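Long-range contact in mannosephosphate isomerase, putative (Archaeoglobus fulgidus, PDB 1ZX5), which probably interconverts mannose 6-phosphate and fructose 6-phosphate as a zinc-dependent isomerase of the cupin class: residues 94-98 with 153-157. Residues are numbered along the deposited sequence; the frame is centred on the assembly and turned at random.
Sequences SPTQV and FKTLL. With LFR (beta-L-fructofuranose), chain B; ACY (acetic acid), chain I.
V98 meets F153, K154 and L157 chiefly through its CG2 methyl, with CG1 also lying against CD1 of L157, and buries more surface here than any other residue of the two segments. CG2 lies 3.7 Å from CB of F153, the two side chains crossing at about a right angle, and equally close to the backbone N of K154. Because CG1 stands anti to the backbone N (chi1 177°), CG2 is turned beside that N, where it also meets CD1 of L157 tip to tip at 3.9 Å.

Next to this apolar patch the segments share a sugar, beta-L-fructofuranose. K154 extends along it and bends at its last two torsions, bringing NZ within 3.1 Å of O2 of the sugar and beside CB of P95; the ammonium also forms a salt bridge with D152 and a cation-pi contact with Y130. O2 in turn donates to the carbonyl O of T96, so this hydroxyl is gripped from both segments. The second shared hydroxyl, O1, gives its hydrogen to OE1 of Q97 at 2.7 Å and receives a weak bond from the backbone N of F153, lying near the plane of the F153 ring at its edge. OE1 of Q97 also accepts from N of V98 at 2.9 Å, in the carbonyl plane on a lone pair, which helps fix the amide. An alanine at Q97 would remove this acceptor and is likely to leave both sugar O1 and V98 N without that partner.

The contact thus brings the loop between strands 85-92 and 99-100 against the 3-10 turn 153-156, forming part of the sugar pocket. Strand 176-179 touches P95, T96 and K154, while helix 139-146 packs on F153 and L156.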
loop_
_atom_site.group_PDB
_atom_site.type_symbol
_atom_site.label_atom_id
_atom_site.label_comp_id
_atom_site.label_asym_id
_atom_site.label_seq_id
_atom_site.Cartn_x
_atom_site.Cartn_y
_atom_site.Cartn_z
ATOM N N SER A 94 -16.968 -0.186 5.515
ATOM C CA SER A 94 -17.691 0.983 5.990
ATOM C C SER A 94 -16.853 2.197 5.655
ATOM O O SER A 94 -15.639 2.073 5.510
ATOM C CB SER A 94 -17.862 0.928 7.501
ATOM O OG SER A 94 -18.587 -0.217 7.831
ATOM N N PRO A 95 -17.491 3.380 5.549
ATOM C CA PRO A 95 -16.704 4.569 5.216
ATOM C C PRO A 95 -15.655 4.907 6.287
ATOM O O PRO A 95 -15.950 4.899 7.492
ATOM C CB PRO A 95 -17.758 5.685 5.102
ATOM C CG PRO A 95 -18.976 5.159 5.770
ATOM C CD PRO A 95 -18.929 3.676 5.712
ATOM N N THR A 96 -14.433 5.175 5.839
ATOM C CA THR A 96 -13.393 5.704 6.716
ATOM C C THR A 96 -13.632 7.215 6.875
ATOM O O THR A 96 -14.274 7.832 6.024
ATOM C CB THR A 96 -11.975 5.384 6.166
ATOM O OG1 THR A 96 -11.826 5.895 4.830
ATOM C CG2 THR A 96 -11.716 3.842 6.148
ATOM N N GLN A 97 -13.157 7.797 7.977
ATOM C CA GLN A 97 -13.165 9.242 8.138
ATOM C C GLN A 97 -12.088 9.854 7.237
ATOM O O GLN A 97 -11.080 9.201 6.917
ATOM C CB GLN A 97 -12.973 9.634 9.615
ATOM C CG GLN A 97 -12.877 11.158 9.925
ATOM C CD GLN A 97 -14.127 11.983 9.549
ATOM O OE1 GLN A 97 -14.288 12.417 8.404
ATOM N NE2 GLN A 97 -14.986 12.229 10.532
ATOM N N VAL A 98 -12.323 11.092 6.807
ATOM C CA VAL A 98 -11.342 11.824 6.019
ATOM C C VAL A 98 -10.068 12.029 6.844
ATOM O O VAL A 98 -10.114 12.366 8.025
ATOM C CB VAL A 98 -11.895 13.185 5.513
ATOM C CG1 VAL A 98 -10.820 13.960 4.762
ATOM C CG2 VAL A 98 -13.121 12.966 4.601
ATOM N N PHE A 153 -17.610 14.893 5.835
ATOM C CA PHE A 153 -16.526 15.617 5.157
ATOM C C PHE A 153 -16.206 15.083 3.759
ATOM O O PHE A 153 -15.638 15.808 2.934
ATOM C CB PHE A 153 -15.255 15.627 6.012
ATOM C CG PHE A 153 -15.327 16.547 7.201
ATOM C CD1 PHE A 153 -15.120 17.918 7.051
ATOM C CD2 PHE A 153 -15.612 16.043 8.463
ATOM C CE1 PHE A 153 -15.185 18.776 8.141
ATOM C CE2 PHE A 153 -15.678 16.885 9.564
ATOM C CZ PHE A 153 -15.462 18.264 9.404
ATOM N N LYS A 154 -16.561 13.821 3.503
ATOM C CA LYS A 154 -16.383 13.215 2.181
ATOM C C LYS A 154 -17.175 13.954 1.090
ATOM O O LYS A 154 -16.786 13.911 -0.075
ATOM C CB LYS A 154 -16.754 11.727 2.183
ATOM C CG LYS A 154 -16.081 10.881 3.267
ATOM C CD LYS A 154 -16.208 9.366 3.011
ATOM C CE LYS A 154 -17.661 8.911 2.784
ATOM N NZ LYS A 154 -18.586 9.297 3.874
ATOM N N THR A 155 -18.266 14.635 1.470
ATOM C CA THR A 155 -19.044 15.464 0.529
ATOM C C THR A 155 -18.239 16.645 -0.039
ATOM O O THR A 155 -18.649 17.254 -1.022
ATOM C CB THR A 155 -20.369 16.018 1.136
ATOM O OG1 THR A 155 -20.087 16.829 2.280
ATOM C CG2 THR A 155 -21.334 14.894 1.524
ATOM N N LEU A 156 -17.095 16.955 0.570
ATOM C CA LEU A 156 -16.261 18.081 0.135
ATOM C C LEU A 156 -15.140 17.641 -0.816
ATOM O O LEU A 156 -14.399 18.475 -1.343
ATOM C CB LEU A 156 -15.682 18.809 1.353
ATOM C CG LEU A 156 -16.681 19.299 2.410
ATOM C CD1 LEU A 156 -15.971 19.971 3.565
ATOM C CD2 LEU A 156 -17.722 20.273 1.813
ATOM N N LEU A 157 -15.040 16.334 -1.048
ATOM C CA LEU A 157 -13.929 15.755 -1.799
ATOM C C LEU A 157 -14.350 15.256 -3.184
ATOM O O LEU A 157 -15.525 14.944 -3.401
ATOM C CB LEU A 157 -13.300 14.584 -1.013
ATOM C CG LEU A 157 -12.827 14.777 0.436
ATOM C CD1 LEU A 157 -12.087 13.535 0.909
ATOM C CD2 LEU A 157 -11.952 16.003 0.587
HETATM C C1 LFR B . -17.413 11.398 7.760
HETATM C C2 LFR B . -17.645 9.882 7.613
HETATM C C3 LFR B . -17.196 9.151 8.882
HETATM C C4 LFR B . -18.427 8.527 9.500
HETATM C C5 LFR B . -19.593 8.886 8.584
HETATM C C6 LFR B . -20.307 7.636 8.070
HETATM O O1 LFR B . -16.445 11.936 6.847
HETATM O O2 LFR B . -16.966 9.330 6.461
HETATM O O3 LFR B . -16.284 8.092 8.606
HETATM O O4 LFR B . -18.596 9.089 10.804
HETATM O O5 LFR B . -19.065 9.667 7.494
HETATM O O6 LFR B . -21.637 7.906 7.596
HETATM C C ACY I . -8.825 4.372 2.873
HETATM O O ACY I . -9.266 5.125 3.782
HETATM O OXT ACY I . -7.655 3.955 2.826
HETATM C CH3 ACY I . -9.726 3.918 1.761
#